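Cysteine synthase 3 (Entamoeba histolytica, PDB 6KR5) catalyses, as a pyridoxal-phosphate-dependent O-acetylserine sulfhydrylase, the formation of L-cysteine from O-acetyl-L-serine and sulfide. Local coordinates at residues I66-A69 / I70-R74; A215-A219 / E220-L224; E324-K327 / Q328-L331. One frame throughout, in Å; residues are numbered along the deposited sequence.

Contact 1 of 3, residues I66-A69 / I70-R74; sequences IYQA and IKDGR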
ATOM      1  N   ILE B  66      20.734  -3.026   5.236  1.00 19.24           N
ATOM      2  CA  ILE B  66      21.018  -2.657   6.617  1.00 21.54           C
ATOM      3  C   ILE B  66      21.197  -3.893   7.492  1.00 20.31           C
ATOM      4  O   ILE B  66      22.129  -3.957   8.305  1.00 23.00           O
ATOM      5  CB  ILE B  66      19.906  -1.735   7.136  1.00 20.57           C
ATOM      6  CG1 ILE B  66      19.967  -0.405   6.387  1.00 22.00           C
ATOM      7  CG2 ILE B  66      20.064  -1.497   8.625  1.00 22.30           C
ATOM      8  CD1 ILE B  66      18.721   0.446   6.563  1.00 21.76           C
ATOM      9  N   TYR B  67      20.329  -4.894   7.328  1.00 19.82           N
ATOM     10  CA  TYR B  67      20.402  -6.105   8.143  1.00 17.88           C
ATOM     11  C   TYR B  67      21.743  -6.797   7.967  1.00 23.54           C
ATOM     12  O   TYR B  67      22.399  -7.168   8.948  1.00 23.33           O
ATOM     13  CB  TYR B  67      19.266  -7.046   7.757  1.00 21.47           C
ATOM     14  CG  TYR B  67      19.064  -8.240   8.659  1.00 25.44           C
ATOM     15  CD1 TYR B  67      19.249  -8.144  10.031  1.00 31.00           C
ATOM     16  CD2 TYR B  67      18.643  -9.450   8.137  1.00 33.74           C
ATOM     17  CE1 TYR B  67      19.040  -9.235  10.853  1.00 35.58           C
ATOM     18  CE2 TYR B  67      18.434 -10.547   8.947  1.00 35.02           C
ATOM     19  CZ  TYR B  67      18.634 -10.437  10.304  1.00 35.47           C
ATOM     20  OH  TYR B  67      18.421 -11.530  11.114  1.00 44.15           O
ATOM     21  N   GLN B  68      22.162  -6.989   6.719  1.00 22.46           N
ATOM     22  CA  GLN B  68      23.420  -7.693   6.501  1.00 20.69           C
ATOM     23  C   GLN B  68      24.597  -6.883   7.022  1.00 24.99           C
ATOM     24  O   GLN B  68      25.554  -7.449   7.571  1.00 23.84           O
ATOM     25  CB  GLN B  68      23.606  -8.008   5.021  1.00 22.24           C
ATOM     26  CG  GLN B  68      24.730  -9.027   4.786  1.00 23.45           C
ATOM     27  CD  GLN B  68      24.385 -10.396   5.349  1.00 24.69           C
ATOM     28  OE1 GLN B  68      23.313 -10.931   5.085  1.00 25.01           O
ATOM     29  NE2 GLN B  68      25.291 -10.965   6.137  1.00 28.94           N
ATOM     30  N   ALA B  69      24.545  -5.555   6.869  1.00 22.01           N
ATOM     31  CA  ALA B  69      25.643  -4.726   7.363  1.00 20.15           C
ATOM     32  C   ALA B  69      25.758  -4.823   8.875  1.00 24.08           C
ATOM     33  O   ALA B  69      26.870  -4.863   9.416  1.00 24.36           O
ATOM     34  CB  ALA B  69      25.464  -3.271   6.931  1.00 23.18           C
ATOM     35  N   ILE B  70      24.624  -4.875   9.578  1.00 22.35           N
ATOM     36  CA  ILE B  70      24.671  -5.050  11.027  1.00 22.35           C
ATOM     37  C   ILE B  70      25.261  -6.408  11.378  1.00 26.66           C
ATOM     38  O   ILE B  70      26.147  -6.516  12.234  1.00 26.65           O
ATOM     39  CB  ILE B  70      23.274  -4.870  11.642  1.00 21.86           C
ATOM     40  CG1 ILE B  70      22.836  -3.413  11.511  1.00 23.15           C
ATOM     41  CG2 ILE B  70      23.297  -5.279  13.099  1.00 24.16           C
ATOM     42  CD1 ILE B  70      21.366  -3.173  11.814  1.00 24.53           C
ATOM     43  N   LYS B  71      24.794  -7.461  10.704  1.00 23.22           N
ATOM     44  CA  LYS B  71      25.277  -8.807  11.003  1.00 23.33           C
ATOM     45  C   LYS B  71      26.772  -8.937  10.737  1.00 26.18           C
ATOM     46  O   LYS B  71      27.483  -9.626  11.483  1.00 31.43           O
ATOM     47  CB  LYS B  71      24.495  -9.838  10.187  1.00 25.75           C
ATOM     48  CG  LYS B  71      23.048 -10.009  10.645  1.00 28.84           C
ATOM     49  CD  LYS B  71      22.404 -11.262  10.062  1.00 31.02           C
ATOM     50  CE  LYS B  71      22.224 -11.150   8.559  1.00 36.66           C
ATOM     51  NZ  LYS B  71      21.359 -12.241   8.029  1.00 42.91           N
ATOM     52  N   ASP B  72      27.267  -8.285   9.681  1.00 25.30           N
ATOM     53  CA  ASP B  72      28.674  -8.346   9.294  1.00 25.50           C
ATOM     54  C   ASP B  72      29.563  -7.432  10.123  1.00 28.96           C
ATOM     55  O   ASP B  72      30.796  -7.530  10.018  1.00 29.11           O
ATOM     56  CB  ASP B  72      28.843  -7.961   7.824  1.00 25.55           C
ATOM     57  CG  ASP B  72      28.230  -8.966   6.873  1.00 30.60           C
ATOM     58  OD1 ASP B  72      27.729 -10.015   7.326  1.00 30.48           O
ATOM     59  OD2 ASP B  72      28.252  -8.688   5.653  1.00 29.51           O
ATOM     60  N   GLY B  73      28.985  -6.536  10.914  1.00 26.53           N
ATOM     61  CA  GLY B  73      29.780  -5.552  11.617  1.00 26.65           C
ATOM     62  C   GLY B  73      30.173  -4.349  10.795  1.00 29.69           C
ATOM     63  O   GLY B  73      30.943  -3.511  11.275  1.00 29.74           O
ATOM     64  N   ARG B  74      29.665  -4.224   9.567  1.00 25.76           N
ATOM     65  CA  ARG B  74      29.954  -3.044   8.767  1.00 24.32           C
ATOM     66  C   ARG B  74      29.154  -1.836   9.216  1.00 28.00           C
ATOM     67  O   ARG B  74      29.558  -0.699   8.937  1.00 28.20           O
ATOM     68  CB  ARG B  74      29.692  -3.326   7.290  1.00 28.11           C
ATOM     69  CG  ARG B  74      30.798  -4.146   6.650  1.00 24.33           C
ATOM     70  CD  ARG B  74      30.487  -4.469   5.196  1.00 27.03           C
ATOM     71  NE  ARG B  74      29.460  -5.495   5.079  1.00 27.35           N
ATOM     72  CZ  ARG B  74      28.300  -5.324   4.452  1.00 27.57           C
ATOM     73  NH1 ARG B  74      28.013  -4.169   3.871  1.00 27.20           N
ATOM     74  NH2 ARG B  74      27.434  -6.315   4.401  1.00 24.06           N
TER
HETATM   75  O   HOH W   1      24.323 -13.429   7.183  1.00 46.94           O
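Gln68 and Asp72 are joined side chain to side chain, one helical turn apart. Gln68 NE2 donates to Asp72 OD1 over 2.9 Å. The acceptor lies in the amide plane; the donor meets OD1 on its syn side, 34° out of the carboxylate plane. A water accepts from Gln68 NE2 at 2.8 Å. One residue earlier in each turn, Lys71 runs over one face of the Tyr67 ring. Its CE stands 3.9 Å from the Tyr67 ring centroid, a CH-pi contact. A bend at chi3 of Lys71 (-67°) turns CE and NZ back along that face. Ile66 and Ile70 meet on the side facing helix 88-100, with CG2 of Ile66 3.8 Å from CD1 of Ile70.

Arg74 NH2 donates a nearly straight hydrogen bond to Asp72 OD2 at 2.8 Å, part of a salt bridge. OD2 lies in the guanidinium plane, but the donor comes from above the carboxylate plane. The guanidinium lays one face over Ala69 CA and has Gln68 CG at its edge, almost coplanar with the Gln68 amide. Asp164 is a second carboxylate partner of Arg74 NH2. Tyr67 OH makes a weak hydrogen bond to Ile4 N of the second subunit. Gly73, with positive phi (82°), is the first residue beyond helix 58-72. Gly73 N bonds back to Ile70 O, and Arg74 N, weakly, to Ala69 O, which makes a Schellman motif at the helix C-terminus.

Contact 2 of 3, residues A215-A219 / E220-L224; sequences AVEPA and ESAVL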
ATOM      1  N   ALA B 215      15.067  -8.236 -19.294  1.00 21.03           N
ATOM      2  CA  ALA B 215      15.289  -6.932 -18.681  1.00 18.70           C
ATOM      3  C   ALA B 215      14.584  -5.857 -19.501  1.00 21.43           C
ATOM      4  O   ALA B 215      14.584  -5.914 -20.733  1.00 23.75           O
ATOM      5  CB  ALA B 215      16.787  -6.624 -18.594  1.00 20.51           C
ATOM      6  N   VAL B 216      14.001  -4.868 -18.818  1.00 20.28           N
ATOM      7  CA  VAL B 216      13.229  -3.806 -19.454  1.00 20.32           C
ATOM      8  C   VAL B 216      13.856  -2.458 -19.126  1.00 20.68           C
ATOM      9  O   VAL B 216      14.227  -2.199 -17.976  1.00 20.13           O
ATOM     10  CB  VAL B 216      11.757  -3.850 -18.993  1.00 17.80           C
ATOM     11  CG1 VAL B 216      10.909  -2.758 -19.661  1.00 20.95           C
ATOM     12  CG2 VAL B 216      11.180  -5.232 -19.242  1.00 20.94           C
ATOM     13  N   GLU B 217      13.982  -1.604 -20.134  1.00 20.62           N
ATOM     14  CA  GLU B 217      14.554  -0.283 -19.931  1.00 20.09           C
ATOM     15  C   GLU B 217      13.816   0.718 -20.819  1.00 22.10           C
ATOM     16  O   GLU B 217      13.148   0.323 -21.775  1.00 20.21           O
ATOM     17  CB  GLU B 217      16.064  -0.275 -20.223  1.00 20.34           C
ATOM     18  CG  GLU B 217      16.457  -0.661 -21.638  1.00 19.84           C
ATOM     19  CD  GLU B 217      17.968  -0.559 -21.873  1.00 22.04           C
ATOM     20  OE1 GLU B 217      18.699  -0.100 -20.967  1.00 23.46           O
ATOM     21  OE2 GLU B 217      18.413  -0.929 -22.977  1.00 22.97           O
ATOM     22  N   PRO B 218      13.917   2.013 -20.510  1.00 19.32           N
ATOM     23  CA  PRO B 218      13.242   3.005 -21.361  1.00 18.08           C
ATOM     24  C   PRO B 218      13.850   3.054 -22.752  1.00 22.46           C
ATOM     25  O   PRO B 218      15.074   3.073 -22.919  1.00 20.54           O
ATOM     26  CB  PRO B 218      13.458   4.333 -20.614  1.00 19.34           C
ATOM     27  CG  PRO B 218      13.918   3.956 -19.223  1.00 20.27           C
ATOM     28  CD  PRO B 218      14.639   2.647 -19.393  1.00 20.32           C
ATOM     29  N   ALA B 219      12.976   3.103 -23.757  1.00 21.20           N
ATOM     30  CA  ALA B 219      13.466   3.245 -25.124  1.00 20.79           C
ATOM     31  C   ALA B 219      14.303   4.504 -25.285  1.00 22.10           C
ATOM     32  O   ALA B 219      15.226   4.536 -26.109  1.00 24.93           O
ATOM     33  CB  ALA B 219      12.297   3.260 -26.107  1.00 21.41           C
ATOM     34  N   GLU B 220      14.011   5.538 -24.497  1.00 21.42           N
ATOM     35  CA  GLU B 220      14.695   6.822 -24.583  1.00 22.61           C
ATOM     36  C   GLU B 220      16.035   6.850 -23.849  1.00 23.48           C
ATOM     37  O   GLU B 220      16.775   7.834 -23.975  1.00 23.48           O
ATOM     38  CB  GLU B 220      13.760   7.916 -24.049  1.00 24.91           C
ATOM     39  CG  GLU B 220      12.456   8.080 -24.857  1.00 25.70           C
ATOM     40  CD  GLU B 220      11.328   7.119 -24.455  1.00 25.68           C
ATOM     41  OE1 GLU B 220      11.396   6.535 -23.354  1.00 23.49           O
ATOM     42  OE2 GLU B 220      10.377   6.951 -25.261  1.00 27.03           O
ATOM     43  N   SER B 221      16.379   5.802 -23.106  1.00 21.29           N
ATOM     44  CA  SER B 221      17.660   5.733 -22.392  1.00 21.61           C
ATOM     45  C   SER B 221      18.089   4.272 -22.299  1.00 22.29           C
ATOM     46  O   SER B 221      18.253   3.701 -21.223  1.00 21.27           O
ATOM     47  CB  SER B 221      17.569   6.380 -21.014  1.00 19.66           C
ATOM     48  OG  SER B 221      18.864   6.689 -20.508  1.00 21.61           O
ATOM     49  N   ALA B 222      18.279   3.651 -23.458  1.00 22.03           N
ATOM     50  CA  ALA B 222      18.418   2.201 -23.534  1.00 21.25           C
ATOM     51  C   ALA B 222      19.896   1.812 -23.440  1.00 22.92           C
ATOM     52  O   ALA B 222      20.499   1.262 -24.366  1.00 23.70           O
ATOM     53  CB  ALA B 222      17.765   1.682 -24.807  1.00 22.69           C
ATOM     54  N   VAL B 223      20.472   2.090 -22.266  1.00 20.94           N
ATOM     55  CA  VAL B 223      21.918   1.928 -22.110  1.00 19.52           C
ATOM     56  C   VAL B 223      22.312   0.456 -22.039  1.00 21.49           C
ATOM     57  O   VAL B 223      23.428   0.092 -22.438  1.00 23.19           O
ATOM     58  CB  VAL B 223      22.447   2.715 -20.886  1.00 21.15           C
ATOM     59  CG1 VAL B 223      22.095   4.186 -20.999  1.00 22.04           C
ATOM     60  CG2 VAL B 223      21.968   2.122 -19.574  1.00 23.35           C
ATOM     61  N   LEU B 224      21.429  -0.415 -21.545  1.00 21.83           N
ATOM     62  CA  LEU B 224      21.753  -1.838 -21.566  1.00 21.43           C
ATOM     63  C   LEU B 224      21.862  -2.348 -22.996  1.00 24.07           C
ATOM     64  O   LEU B 224      22.657  -3.258 -23.274  1.00 29.08           O
ATOM     65  CB  LEU B 224      20.700  -2.635 -20.801  1.00 21.51           C
ATOM     66  CG  LEU B 224      20.533  -2.252 -19.333  1.00 21.01           C
ATOM     67  CD1 LEU B 224      19.388  -3.036 -18.760  1.00 25.58           C
ATOM     68  CD2 LEU B 224      21.802  -2.520 -18.551  1.00 26.35           C
TER
HETATM   69  O   HOH W   2      18.109   5.217 -25.972  1.00 31.30           O
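Glu217 reaches from the end of strand 212-218 to the backbone of the loop that follows. Its OE1 accepts from Leu224 N at 2.8 Å, on the syn lone pair. Glu217 OE2 accepts from Ser225 OG, just beyond the loop segment. Both carboxylate oxygens of this buried side chain therefore have a donor. CG of Glu217 sits between the backbone N and the carbonyl carbon (chi1 60°), and the extended chain carries the carboxylate across to the loop. There it lies against Ala222, with OE2 of Glu217 3.3 Å from Ala222 CB. Leu224 CB packs on the same group, 3.2 Å from Glu217 OE1. Farther back, the methyl of Ala215 only grazes Leu224 CD1.

Ser221 N donates to Pro218 O at 3.0 Å, coming from well above the carbonyl plane. One water bridges the turn: it donates to Ala219 O and accepts from Ala222 N, each at 3.0 Å. Val223 N makes a weak bond to Ser221 O, closing an inverse gamma turn centred on Ala222. Two polar side chains bond elsewhere in the chain: Ser221 OG to Gly230 N, and Glu220 OE1 to Thr259 OG1. Strands 186-190 and 253-257 flank the strand. A type I beta turn over Pro218-Ser221, then the inverse gamma turn, reverses the chain at the C-terminal end of a parallel strand, in the larger sheet of the PLP-dependent enzyme fold.

Contact 3 of 3, residues E324-K327 / Q328-L331; sequences EGTK and QQVL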
ATOM      1  N   GLU B 324      -9.116   7.917 -24.898  1.00 29.20           N
ATOM      2  CA  GLU B 324     -10.510   7.994 -25.315  1.00 34.21           C
ATOM      3  C   GLU B 324     -11.055   6.660 -25.795  1.00 28.64           C
ATOM      4  O   GLU B 324     -12.276   6.458 -25.770  1.00 29.54           O
ATOM      5  CB  GLU B 324     -10.678   9.019 -26.438  1.00 36.12           C
ATOM      6  CG  GLU B 324     -10.494  10.466 -26.028  1.00 40.13           C
ATOM      7  CD  GLU B 324     -10.588  11.405 -27.221  1.00 50.23           C
ATOM      8  OE1 GLU B 324     -11.547  11.263 -28.023  1.00 40.95           O
ATOM      9  OE2 GLU B 324      -9.697  12.274 -27.359  1.00 47.58           O
ATOM     10  N   GLY B 325     -10.193   5.756 -26.237  1.00 26.69           N
ATOM     11  CA  GLY B 325     -10.665   4.580 -26.935  1.00 30.60           C
ATOM     12  C   GLY B 325     -11.096   3.459 -26.013  1.00 24.42           C
ATOM     13  O   GLY B 325     -10.917   3.482 -24.795  1.00 24.86           O
ATOM     14  N   THR B 326     -11.666   2.437 -26.636  1.00 21.04           N
ATOM     15  CA  THR B 326     -12.078   1.234 -25.937  1.00 22.66           C
ATOM     16  C   THR B 326     -10.861   0.410 -25.550  1.00 21.70           C
ATOM     17  O   THR B 326      -9.736   0.664 -25.993  1.00 22.19           O
ATOM     18  CB  THR B 326     -12.980   0.381 -26.826  1.00 22.64           C
ATOM     19  OG1 THR B 326     -12.207  -0.053 -27.951  1.00 23.69           O
ATOM     20  CG2 THR B 326     -14.174   1.180 -27.307  1.00 23.96           C
ATOM     21  N   LYS B 327     -11.096  -0.624 -24.736  1.00 21.84           N
ATOM     22  CA  LYS B 327     -10.000  -1.524 -24.387  1.00 24.17           C
ATOM     23  C   LYS B 327      -9.326  -2.080 -25.630  1.00 20.90           C
ATOM     24  O   LYS B 327      -8.093  -2.122 -25.715  1.00 22.89           O
ATOM     25  CB  LYS B 327     -10.490  -2.677 -23.510  1.00 25.43           C
ATOM     26  CG  LYS B 327      -9.353  -3.616 -23.147  1.00 28.34           C
ATOM     27  CD  LYS B 327      -9.754  -4.654 -22.109  1.00 32.37           C
ATOM     28  CE  LYS B 327     -10.115  -5.969 -22.774  1.00 28.70           C
ATOM     29  NZ  LYS B 327     -10.494  -6.988 -21.763  1.00 27.63           N
ATOM     30  N   GLN B 328     -10.109  -2.488 -26.631  1.00 22.48           N
ATOM     31  CA  GLN B 328      -9.465  -3.068 -27.802  1.00 23.62           C
ATOM     32  C   GLN B 328      -8.653  -2.026 -28.560  1.00 21.76           C
ATOM     33  O   GLN B 328      -7.565  -2.332 -29.064  1.00 23.08           O
ATOM     34  CB  GLN B 328     -10.495  -3.738 -28.708  1.00 28.21           C
ATOM     35  CG  GLN B 328     -10.800  -5.170 -28.273  1.00 37.36           C
ATOM     36  CD  GLN B 328      -9.536  -5.985 -27.989  1.00 44.07           C
ATOM     37  OE1 GLN B 328      -9.364  -6.527 -26.893  1.00 37.38           O
ATOM     38  NE2 GLN B 328      -8.657  -6.082 -28.981  1.00 44.72           N
ATOM     39  N   GLN B 329      -9.144  -0.787 -28.639  1.00 22.68           N
ATOM     40  CA  GLN B 329      -8.348   0.244 -29.294  1.00 20.06           C
ATOM     41  C   GLN B 329      -7.037   0.463 -28.557  1.00 21.17           C
ATOM     42  O   GLN B 329      -5.981   0.613 -29.181  1.00 22.66           O
ATOM     43  CB  GLN B 329      -9.123   1.553 -29.381  1.00 20.40           C
ATOM     44  CG  GLN B 329     -10.307   1.472 -30.343  1.00 23.44           C
ATOM     45  CD  GLN B 329     -11.033   2.792 -30.481  1.00 21.16           C
ATOM     46  OE1 GLN B 329     -11.894   3.135 -29.660  1.00 23.49           O
ATOM     47  NE2 GLN B 329     -10.693   3.540 -31.529  1.00 24.16           N
ATOM     48  N   VAL B 330      -7.092   0.495 -27.226  1.00 20.10           N
ATOM     49  CA  VAL B 330      -5.878   0.732 -26.451  1.00 21.04           C
ATOM     50  C   VAL B 330      -4.917  -0.436 -26.596  1.00 22.39           C
ATOM     51  O   VAL B 330      -3.719  -0.241 -26.824  1.00 21.57           O
ATOM     52  CB  VAL B 330      -6.226   1.000 -24.974  1.00 21.43           C
ATOM     53  CG1 VAL B 330      -4.958   0.985 -24.136  1.00 23.38           C
ATOM     54  CG2 VAL B 330      -6.911   2.339 -24.840  1.00 23.04           C
ATOM     55  N   LEU B 331      -5.414  -1.669 -26.457  1.00 21.02           N
ATOM     56  CA  LEU B 331      -4.512  -2.816 -26.547  1.00 20.00           C
ATOM     57  C   LEU B 331      -3.958  -2.981 -27.958  1.00 24.80           C
ATOM     58  O   LEU B 331      -2.792  -3.347 -28.127  1.00 24.84           O
ATOM     59  CB  LEU B 331      -5.216  -4.090 -26.099  1.00 21.43           C
ATOM     60  CG  LEU B 331      -5.542  -4.147 -24.605  1.00 20.50           C
ATOM     61  CD1 LEU B 331      -6.177  -5.483 -24.282  1.00 24.62           C
ATOM     62  CD2 LEU B 331      -4.293  -3.937 -23.767  1.00 24.38           C
TER
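Thr326 and Gln329 form a capping box at the start of helix 327-335, with Thr326 as the N-cap. The reciprocal bonds come first. Gln329 N donates to Thr326 OG1 over 3.2 Å, with an N-H...O angle of 165°. In return, Thr326 N donates to Gln329 OE1 over 3.1 Å, equally straight. The N-H comes in 29° off the plane of the amide carbonyl. OG1 of Thr326 lies between the backbone N and the carbonyl carbon (chi1 64°), which faces it to the first turn. Gln329, extended beyond CG, carries its OE1 back to Thr326 N. Its CG passes 3.4 Å from Thr326 OG1.

The backbone bonds of the helix begin in the same turn. Val330 N donates to Thr326 O, and Leu331 N to Lys327 O. Both donors come nearly head-on to the oxygen.

Charged and polar groups beyond the two segments fix Lys327. Its NZ makes a salt bridge with Asp34 OD2 and a hydrogen bond to Gly31 O, which ties the first turn to the loop between strands 26-28 and 43-48.

The remaining contacts are van der Waals. Leu331 crosses the stem of Lys327, with Leu331 CD1 3.9 Å from Lys327 CG, and also touches His35. Val330 is buried as well, and its CG2 lies 3.5 Å from Thr326 O. Before the cap, Gly325 faces the Gln329 side chain at a place where a CB would run into Gln329 CB. Gly325 CA itself is 3.3 Å from Gln329 OE1.

In the fold
The three contacts follow one another along the chain and do not touch. Contact 1 and contact 3 lie on opposite sides of the chain's centre, with their own centres 50 Å apart. Contact 2 falls between them in sequence and is the nearest of the three to the chain's centre, about 14 Å away. Its centre is 33 Å from that of contact 1 and 26 Å from that of contact 3. It is also the contact near the cofactor, without touching it: the side chain of Leu224 is about 9 Å from the bound PLP. Contact 1 closes a helix that reaches the second subunit through Tyr67, whereas contact 3 opens the last helix of the chain.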